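Local coordinates for protein putative cytidylyltransferase (Burkholderia pseudomallei, PDB 5X9Q) that probably transfers the adenylyl group of ATP to D-glycero-beta-D-manno-heptose 1-phosphate, forming ADP-D-glycero-beta-D-manno-heptose and diphosphate in heptose biosynthesis, at residues 15-20 / 97-102; 38-43 / 121-126; 65-70 / 105-110. All coordinates share one frame; numbering follows the deposited sequence.

Contact 1: residues 15-20 / 97-102; sequences ASFERK and LAALEC
Phe17 and Lys20 reach the 97-102 segment through different first torsions. In Phe17, CG sits between the backbone N and the carbonyl carbon (chi1 52°), which swings the ring over Ala99. In Lys20, CG lies opposite the carbonyl carbon (chi1 -53°), and the chain beyond is fully extended. This brings NZ to the carbonyl oxygen of Ala98.

The Phe17 ring takes the methyl of Ala99 on one face. Ala99 CB is 3.9 Å from the ring centroid and only 12° off the ring normal, a CH-pi contact almost over the centre. Ala99 CA also lies over the ring, 3.6 Å from Phe17 CG. The methyl of Ala98 comes in obliquely, 4.0 Å from Phe17 CD1. This same methyl touches Lys20, with the two CB atoms 4.0 Å apart. Ala98 is thus covered by both side chains.

Lys20 NZ donates to Ala98 O over 3.1 Å. The amine lies tilted out of the carbonyl plane. Leu100 O is also close to Lys20 NZ, at 2.8 Å. A further hydrogen bond runs from Lys20 NZ to Val103 O. The buried ammonium group is therefore gathered among backbone carbonyls, which would probably stabilise its positive charge. Arg19 NH1 bonds back to Ser16 O over 2.7 Å. At the subunit interface, Arg19 NH2 forms a salt bridge with Glu101 of the second subunit, and Glu101 of this chain pairs in turn with Arg19 of the second subunit.

Phe17 also packs on Val53 of that subunit. The arrangement is a 3-10 turn near the N-terminus packed against the last residues of helix 90-98 and the chain that follows, at the interface between two subunits, each with a cytidylyltransferase-like fold.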
loop_
_atom_site.group_PDB
_atom_site.type_symbol
_atom_site.label_atom_id
_atom_site.label_comp_id
_atom_site.label_asym_id
_atom_site.label_seq_id
_atom_site.Cartn_x
_atom_site.Cartn_y
_atom_site.Cartn_z
ATOM N N ALA A 15 0.251 1.274 -13.666
ATOM C CA ALA A 15 0.333 2.681 -14.008
ATOM C C ALA A 15 -1.024 3.327 -13.902
ATOM O O ALA A 15 -1.146 4.502 -14.021
ATOM C CB ALA A 15 0.915 2.878 -15.399
ATOM N N SER A 16 -2.047 2.533 -13.664
ATOM C CA SER A 16 -3.383 3.069 -13.533
ATOM C C SER A 16 -3.551 3.868 -12.250
ATOM O O SER A 16 -4.291 4.819 -12.238
ATOM C CB SER A 16 -4.424 1.973 -13.604
ATOM O OG SER A 16 -4.178 1.006 -12.613
ATOM N N PHE A 17 -2.883 3.503 -11.170
ATOM C CA PHE A 17 -3.112 4.330 -10.002
ATOM C C PHE A 17 -2.526 5.716 -10.180
ATOM O O PHE A 17 -2.872 6.639 -9.444
ATOM C CB PHE A 17 -2.524 3.655 -8.766
ATOM C CG PHE A 17 -1.073 3.232 -8.924
ATOM C CD1 PHE A 17 -0.046 4.163 -8.908
ATOM C CD2 PHE A 17 -0.745 1.886 -9.046
ATOM C CE1 PHE A 17 1.277 3.769 -9.036
ATOM C CE2 PHE A 17 0.573 1.474 -9.158
ATOM C CZ PHE A 17 1.592 2.418 -9.162
ATOM N N GLU A 18 -1.670 5.874 -11.183
ATOM C CA GLU A 18 -1.053 7.166 -11.462
ATOM C C GLU A 18 -2.071 8.241 -11.860
ATOM O O GLU A 18 -1.714 9.411 -12.000
ATOM C CB GLU A 18 0.011 7.024 -12.552
ATOM C CG GLU A 18 1.344 6.491 -12.053
ATOM C CD GLU A 18 2.241 6.016 -13.179
ATOM O OE1 GLU A 18 2.024 6.441 -14.333
ATOM O OE2 GLU A 18 3.160 5.215 -12.910
ATOM N N ARG A 19 -3.329 7.850 -12.044
ATOM C CA ARG A 19 -4.359 8.800 -12.427
ATOM C C ARG A 19 -4.570 9.780 -11.262
ATOM O O ARG A 19 -5.140 10.854 -11.447
ATOM C CB ARG A 19 -5.612 8.071 -12.914
ATOM C CG ARG A 19 -6.319 7.265 -11.837
ATOM C CD ARG A 19 -7.496 6.491 -12.410
ATOM N NE ARG A 19 -8.214 5.749 -11.378
ATOM C CZ ARG A 19 -7.849 4.554 -10.926
ATOM N NH1 ARG A 19 -6.769 3.960 -11.413
ATOM N NH2 ARG A 19 -8.565 3.951 -9.986
ATOM N N LYS A 20 -4.109 9.405 -10.065
ATOM C CA LYS A 20 -4.252 10.248 -8.899
ATOM C C LYS A 20 -3.248 11.366 -8.689
ATOM O O LYS A 20 -3.505 12.273 -7.893
ATOM C CB LYS A 20 -4.259 9.321 -7.696
ATOM C CG LYS A 20 -5.268 8.235 -7.803
ATOM C CD LYS A 20 -5.268 7.385 -6.565
ATOM C CE LYS A 20 -6.139 6.157 -6.764
ATOM N NZ LYS A 20 -6.139 5.274 -5.544
ATOM N N LEU A 97 1.755 6.188 -2.568
ATOM C CA LEU A 97 0.484 6.651 -2.018
ATOM C C LEU A 97 -0.651 6.452 -3.015
ATOM O O LEU A 97 -1.756 6.019 -2.648
ATOM C CB LEU A 97 0.606 8.122 -1.620
ATOM C CG LEU A 97 1.480 8.260 -0.372
ATOM C CD1 LEU A 97 2.043 9.651 -0.192
ATOM C CD2 LEU A 97 0.640 7.879 0.837
ATOM N N ALA A 98 -0.392 6.746 -4.284
ATOM C CA ALA A 98 -1.444 6.648 -5.283
ATOM C C ALA A 98 -1.908 5.205 -5.473
ATOM O O ALA A 98 -3.054 4.962 -5.851
ATOM C CB ALA A 98 -0.979 7.240 -6.607
ATOM N N ALA A 99 -1.035 4.250 -5.172
ATOM C CA ALA A 99 -1.356 2.833 -5.338
ATOM C C ALA A 99 -2.356 2.376 -4.293
ATOM O O ALA A 99 -2.922 1.281 -4.401
ATOM C CB ALA A 99 -0.099 1.983 -5.269
ATOM N N LEU A 100 -2.579 3.221 -3.292
ATOM C CA LEU A 100 -3.455 2.884 -2.181
ATOM C C LEU A 100 -4.932 3.031 -2.538
ATOM O O LEU A 100 -5.351 4.018 -3.158
ATOM C CB LEU A 100 -3.125 3.775 -0.984
ATOM C CG LEU A 100 -1.722 3.530 -0.439
ATOM C CD1 LEU A 100 -1.374 4.519 0.660
ATOM C CD2 LEU A 100 -1.627 2.078 0.058
ATOM N N GLU A 101 -5.718 2.046 -2.123
ATOM C CA GLU A 101 -7.147 2.051 -2.387
ATOM C C GLU A 101 -7.843 3.263 -1.793
ATOM O O GLU A 101 -8.760 3.809 -2.394
ATOM C CB GLU A 101 -7.813 0.794 -1.834
ATOM C CG GLU A 101 -9.294 0.737 -2.197
ATOM C CD GLU A 101 -9.944 -0.582 -1.844
ATOM O OE1 GLU A 101 -9.427 -1.283 -0.942
ATOM O OE2 GLU A 101 -10.953 -0.941 -2.498
ATOM N N CYS A 102 -7.437 3.672 -0.600
ATOM C CA CYS A 102 -8.203 4.707 0.078
ATOM C C CYS A 102 -7.884 6.126 -0.363
ATOM O O CYS A 102 -8.650 7.027 -0.057
ATOM C CB CYS A 102 -8.015 4.589 1.586
ATOM S SG CYS A 102 -6.342 4.877 2.137
#

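Contact 2: residues 38-43 / 121-126; sequences VVFTNG and VHPDIL
This contact pairs two parallel strands at the middle of the five-stranded sheet of a Rossmann-like nucleotidyltransferase fold. Val39 bridges to Ile125, and Phe40 to Leu126. Phe40 N donates to Ile125 O over 2.9 Å, and Ile125 N to Val38 O over 2.9 Å. Asp124 N also reaches Val38 O, in the carbonyl plane and on a lone pair, so this oxygen has two donors.

The Asp124 side chain extends the pairing. With CG beside its own backbone N (chi1 -57°), it turns OD2 to Val38 N, 2.8 Å away. That bond is nearly straight (166°) and uses the anti side of the carboxylate.

Phe40 carries most of the apolar contact. Its CB rests on Pro123 CB at 3.5 Å. Leu126 lies alongside it and sets CD1 at the ring edge, 3.7 Å from Phe40 CD1. Val121 CG1 approaches the ring obliquely.

His122, with positive phi, is the first residue after helix 115-121 and turns the chain toward the strand. That helix covers Phe40 and Leu126 with Ile118, and helix 138-145 adds Val143 over Pro123 and Leu126. Strand 65-71 flanks strand 38-43 across from strand 125-129.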
loop_
_atom_site.group_PDB
_atom_site.type_symbol
_atom_site.label_atom_id
_atom_site.label_comp_id
_atom_site.label_asym_id
_atom_site.label_seq_id
_atom_site.Cartn_x
_atom_site.Cartn_y
_atom_site.Cartn_z
ATOM N N VAL A 38 -14.439 17.004 1.829
ATOM C CA VAL A 38 -13.106 16.751 1.329
ATOM C C VAL A 38 -12.104 16.640 2.466
ATOM O O VAL A 38 -12.019 17.522 3.330
ATOM C CB VAL A 38 -12.683 17.848 0.362
ATOM C CG1 VAL A 38 -11.245 17.641 -0.095
ATOM C CG2 VAL A 38 -13.659 17.884 -0.822
ATOM N N VAL A 39 -11.364 15.536 2.476
ATOM C CA VAL A 39 -10.395 15.279 3.530
ATOM C C VAL A 39 -8.963 15.493 3.018
ATOM O O VAL A 39 -8.595 15.086 1.895
ATOM C CB VAL A 39 -10.562 13.869 4.084
ATOM C CG1 VAL A 39 -9.765 13.701 5.356
ATOM C CG2 VAL A 39 -12.031 13.620 4.394
ATOM N N PHE A 40 -8.157 16.154 3.842
ATOM C CA PHE A 40 -6.787 16.436 3.472
ATOM C C PHE A 40 -5.843 15.934 4.524
ATOM O O PHE A 40 -6.153 16.008 5.718
ATOM C CB PHE A 40 -6.557 17.932 3.273
ATOM C CG PHE A 40 -5.153 18.266 2.857
ATOM C CD1 PHE A 40 -4.138 18.423 3.799
ATOM C CD2 PHE A 40 -4.846 18.412 1.520
ATOM C CE1 PHE A 40 -2.849 18.705 3.408
ATOM C CE2 PHE A 40 -3.545 18.703 1.120
ATOM C CZ PHE A 40 -2.550 18.843 2.063
ATOM N N THR A 41 -4.698 15.410 4.072
ATOM C CA THR A 41 -3.577 15.140 4.951
ATOM C C THR A 41 -2.240 15.326 4.210
ATOM O O THR A 41 -2.192 15.333 2.989
ATOM C CB THR A 41 -3.657 13.724 5.524
ATOM O OG1 THR A 41 -2.788 13.637 6.657
ATOM C CG2 THR A 41 -3.222 12.683 4.487
ATOM N N ASN A 42 -1.148 15.441 4.946
ATOM C CA ASN A 42 0.139 15.633 4.325
ATOM C C ASN A 42 1.217 14.868 5.063
ATOM O O ASN A 42 1.033 14.489 6.229
ATOM C CB ASN A 42 0.529 17.108 4.264
ATOM C CG ASN A 42 0.656 17.734 5.636
ATOM O OD1 ASN A 42 1.756 18.044 6.075
ATOM N ND2 ASN A 42 -0.473 17.964 6.301
ATOM N N GLY A 43 2.331 14.626 4.373
ATOM C CA GLY A 43 3.445 13.929 4.990
ATOM C C GLY A 43 4.586 13.648 4.036
ATOM O O GLY A 43 4.530 13.922 2.838
ATOM N N VAL A 121 -6.406 24.160 -1.626
ATOM C CA VAL A 121 -7.239 22.978 -1.703
ATOM C C VAL A 121 -8.574 23.155 -0.960
ATOM O O VAL A 121 -9.602 22.604 -1.359
ATOM C CB VAL A 121 -6.485 21.776 -1.120
ATOM C CG1 VAL A 121 -7.429 20.593 -0.903
ATOM C CG2 VAL A 121 -5.318 21.390 -2.043
ATOM N N HIS A 122 -8.542 23.909 0.137
ATOM C CA HIS A 122 -9.742 24.177 0.916
ATOM C C HIS A 122 -10.505 22.955 1.449
ATOM O O HIS A 122 -11.723 22.857 1.284
ATOM C CB HIS A 122 -10.690 25.060 0.114
ATOM C CG HIS A 122 -11.689 25.794 0.949
ATOM N ND1 HIS A 122 -11.448 27.045 1.474
ATOM C CD2 HIS A 122 -12.946 25.461 1.336
ATOM C CE1 HIS A 122 -12.508 27.452 2.152
ATOM N NE2 HIS A 122 -13.431 26.508 2.083
ATOM N N PRO A 123 -9.787 22.006 2.062
ATOM C CA PRO A 123 -10.464 20.848 2.675
ATOM C C PRO A 123 -11.565 21.190 3.674
ATOM O O PRO A 123 -11.483 22.222 4.313
ATOM C CB PRO A 123 -9.334 20.103 3.399
ATOM C CG PRO A 123 -8.375 21.211 3.804
ATOM C CD PRO A 123 -8.422 22.201 2.649
ATOM N N ASP A 124 -12.552 20.312 3.826
ATOM C CA ASP A 124 -13.518 20.425 4.898
ATOM C C ASP A 124 -12.943 19.778 6.153
ATOM O O ASP A 124 -13.289 20.142 7.279
ATOM C CB ASP A 124 -14.835 19.739 4.521
ATOM C CG ASP A 124 -15.422 20.286 3.247
ATOM O OD1 ASP A 124 -15.623 21.524 3.170
ATOM O OD2 ASP A 124 -15.642 19.483 2.306
ATOM N N ILE A 125 -12.061 18.805 5.975
ATOM C CA ILE A 125 -11.531 18.125 7.146
ATOM C C ILE A 125 -10.038 17.959 6.981
ATOM O O ILE A 125 -9.584 17.507 5.935
ATOM C CB ILE A 125 -12.193 16.735 7.361
ATOM C CG1 ILE A 125 -13.710 16.856 7.503
ATOM C CG2 ILE A 125 -11.586 16.032 8.565
ATOM C CD1 ILE A 125 -14.406 15.529 7.486
ATOM N N LEU A 126 -9.287 18.368 7.998
ATOM C CA LEU A 126 -7.842 18.228 8.029
ATOM C C LEU A 126 -7.446 17.195 9.046
ATOM O O LEU A 126 -7.899 17.253 10.183
ATOM C CB LEU A 126 -7.156 19.554 8.378
ATOM C CG LEU A 126 -5.660 19.317 8.650
ATOM C CD1 LEU A 126 -4.913 19.107 7.337
ATOM C CD2 LEU A 126 -5.045 20.452 9.426
#

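Contact 3: residues 65-70 / 105-110; sequences CLIVGV and WVVGFD
Strands 65-70 and 105-109 run parallel with their axes 4.5 Å apart at closest and turned 26° against each other, joined by five backbone hydrogen bonds. They are neighbours in the parallel sheet of this Rossmann-like fold, linked by a beta-alpha-beta crossover through helix 90-98. The bonds alternate along the ladder. Trp105 N gives to Leu66 O, and Val68 N takes Trp105 O as its acceptor. Val107 N then gives to Val68 O. Val70 N meets Val107 O at 2.7 Å. Phe109 N closes the ladder at Val70 O. CA-H...O contacts lie between these bonds, the shortest from Gly69 CA to Val107 O at 3.1 Å.

Ile67, Trp105 and Val107 share one face of the sheet. Ile67 CG1 meets Trp105 CB at 4.2 Å, and Leu27 of helix 24-30 packs on Ile67 and Val107. Trp105 also touches Met30 of helix 24-30 and Leu34. Cys65 SG approaches the indole at the edge, near the ring plane and 4.0 Å from Trp105 CD1, a sulfur-aromatic contact.

The other face carries Val68, Val70 and Val106. Val70 CG2 and Val106 CG1 are 3.7 Å apart where the two side chains cross at a slant. Met94 of helix 90-98 covers both of these valines.

At the C-terminal end, Phe109 turns its ring edge toward the neighbouring strand. A chi1 of 62° tucks CG in between its own N and C, and this carries the ring to Gly69. Glycine has no side chain to stand in the way there. The ring comes edge-on, with Phe109 CE1 3.6 Å from Gly69 C, in the plane of the ring.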
loop_
_atom_site.group_PDB
_atom_site.type_symbol
_atom_site.label_atom_id
_atom_site.label_comp_id
_atom_site.label_asym_id
_atom_site.label_seq_id
_atom_site.Cartn_x
_atom_site.Cartn_y
_atom_site.Cartn_z
ATOM N N CYS A 65 -13.750 11.923 0.130
ATOM C CA CYS A 65 -12.677 12.207 -0.792
ATOM C C CYS A 65 -11.396 12.472 -0.005
ATOM O O CYS A 65 -11.410 13.258 0.948
ATOM C CB CYS A 65 -13.075 13.410 -1.646
ATOM S SG CYS A 65 -11.807 13.953 -2.707
ATOM N N LEU A 66 -10.295 11.828 -0.377
ATOM C CA LEU A 66 -9.079 11.990 0.394
ATOM C C LEU A 66 -7.927 12.462 -0.453
ATOM O O LEU A 66 -7.498 11.765 -1.377
ATOM C CB LEU A 66 -8.693 10.689 1.079
ATOM C CG LEU A 66 -7.357 10.741 1.824
ATOM C CD1 LEU A 66 -7.366 11.795 2.945
ATOM C CD2 LEU A 66 -6.927 9.352 2.356
ATOM N N ILE A 67 -7.395 13.623 -0.080
ATOM C CA ILE A 67 -6.244 14.213 -0.743
ATOM C C ILE A 67 -5.024 14.126 0.169
ATOM O O ILE A 67 -5.098 14.463 1.354
ATOM C CB ILE A 67 -6.521 15.698 -1.118
ATOM C CG1 ILE A 67 -7.831 15.822 -1.895
ATOM C CG2 ILE A 67 -5.353 16.291 -1.883
ATOM C CD1 ILE A 67 -8.173 17.233 -2.304
ATOM N N VAL A 68 -3.899 13.676 -0.378
ATOM C CA VAL A 68 -2.649 13.617 0.375
ATOM C C VAL A 68 -1.605 14.580 -0.222
ATOM O O VAL A 68 -1.328 14.553 -1.422
ATOM C CB VAL A 68 -2.097 12.192 0.397
ATOM C CG1 VAL A 68 -0.925 12.100 1.351
ATOM C CG2 VAL A 68 -3.204 11.217 0.817
ATOM N N GLY A 69 -1.073 15.472 0.607
ATOM C CA GLY A 69 -0.010 16.374 0.195
ATOM C C GLY A 69 1.358 15.804 0.531
ATOM O O GLY A 69 1.602 15.323 1.649
ATOM N N VAL A 70 2.264 15.843 -0.434
ATOM C CA VAL A 70 3.561 15.198 -0.220
ATOM C C VAL A 70 4.730 16.166 -0.390
ATOM O O VAL A 70 4.927 16.745 -1.469
ATOM C CB VAL A 70 3.740 14.017 -1.167
ATOM C CG1 VAL A 70 5.091 13.361 -0.942
ATOM C CG2 VAL A 70 2.609 13.025 -0.954
ATOM N N TRP A 105 -6.417 11.479 -4.358
ATOM C CA TRP A 105 -5.574 12.436 -5.063
ATOM C C TRP A 105 -4.284 12.644 -4.300
ATOM O O TRP A 105 -4.302 12.787 -3.087
ATOM C CB TRP A 105 -6.294 13.786 -5.257
ATOM C CG TRP A 105 -7.618 13.667 -5.985
ATOM C CD1 TRP A 105 -8.882 13.730 -5.437
ATOM C CD2 TRP A 105 -7.805 13.419 -7.382
ATOM N NE1 TRP A 105 -9.827 13.558 -6.416
ATOM C CE2 TRP A 105 -9.195 13.365 -7.616
ATOM C CE3 TRP A 105 -6.929 13.253 -8.464
ATOM C CZ2 TRP A 105 -9.728 13.138 -8.887
ATOM C CZ3 TRP A 105 -7.463 13.032 -9.724
ATOM C CH2 TRP A 105 -8.847 12.982 -9.925
ATOM N N VAL A 106 -3.164 12.666 -5.015
ATOM C CA VAL A 106 -1.868 12.932 -4.396
ATOM C C VAL A 106 -1.248 14.177 -5.049
ATOM O O VAL A 106 -1.092 14.229 -6.279
ATOM C CB VAL A 106 -0.904 11.722 -4.524
ATOM C CG1 VAL A 106 0.378 11.964 -3.734
ATOM C CG2 VAL A 106 -1.605 10.427 -4.049
ATOM N N VAL A 107 -0.927 15.170 -4.217
ATOM C CA VAL A 107 -0.367 16.454 -4.661
ATOM C C VAL A 107 0.957 16.740 -3.970
ATOM O O VAL A 107 1.058 16.599 -2.748
ATOM C CB VAL A 107 -1.293 17.629 -4.330
ATOM C CG1 VAL A 107 -0.622 18.935 -4.694
ATOM C CG2 VAL A 107 -2.552 17.498 -5.074
ATOM N N GLY A 108 1.973 17.139 -4.725
ATOM C CA GLY A 108 3.223 17.574 -4.111
ATOM C C GLY A 108 3.208 19.053 -3.751
ATOM O O GLY A 108 2.526 19.833 -4.410
ATOM N N PHE A 109 3.982 19.457 -2.745
ATOM C CA PHE A 109 4.167 20.877 -2.470
ATOM C C PHE A 109 5.611 21.126 -2.082
ATOM O O PHE A 109 6.261 20.250 -1.525
ATOM C CB PHE A 109 3.216 21.381 -1.372
ATOM C CG PHE A 109 3.422 20.729 -0.039
ATOM C CD1 PHE A 109 2.808 19.508 0.261
ATOM C CD2 PHE A 109 4.221 21.334 0.925
ATOM C CE1 PHE A 109 2.997 18.893 1.504
ATOM C CE2 PHE A 109 4.418 20.734 2.174
ATOM C CZ PHE A 109 3.803 19.501 2.464
ATOM N N ASP A 110 6.113 22.317 -2.418
ATOM C CA ASP A 110 7.534 22.657 -2.269
ATOM C C ASP A 110 7.871 23.418 -0.983
ATOM O O ASP A 110 8.997 23.356 -0.489
ATOM C CB ASP A 110 7.978 23.508 -3.450
ATOM C CG ASP A 110 8.053 22.722 -4.736
ATOM O OD1 ASP A 110 8.718 21.666 -4.772
ATOM O OD2 ASP A 110 7.480 23.196 -5.733
#

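Contacts 2 and 3 belong to one sheet. Strands 38-43 and 65-71 are neighbours in it, and backbone bonds such as Thr41 O to Gly69 N join the two contacts. Both are core, with mainly aliphatic and aromatic side chains around parallel backbone ladders. Contact 2 adds a carboxylate to its ladder; contact 3 adds a sulfur-aromatic contact. Contact 1 is also buried, but lies farther from the chain centre and is partly closed by the second subunit. It has no strand ladder and combines a CH-pi contact with a lysine held by carbonyls. Lys20 O, close to Val106 N, ties it to contact 3, whereas contacts 1 and 2 do not touch.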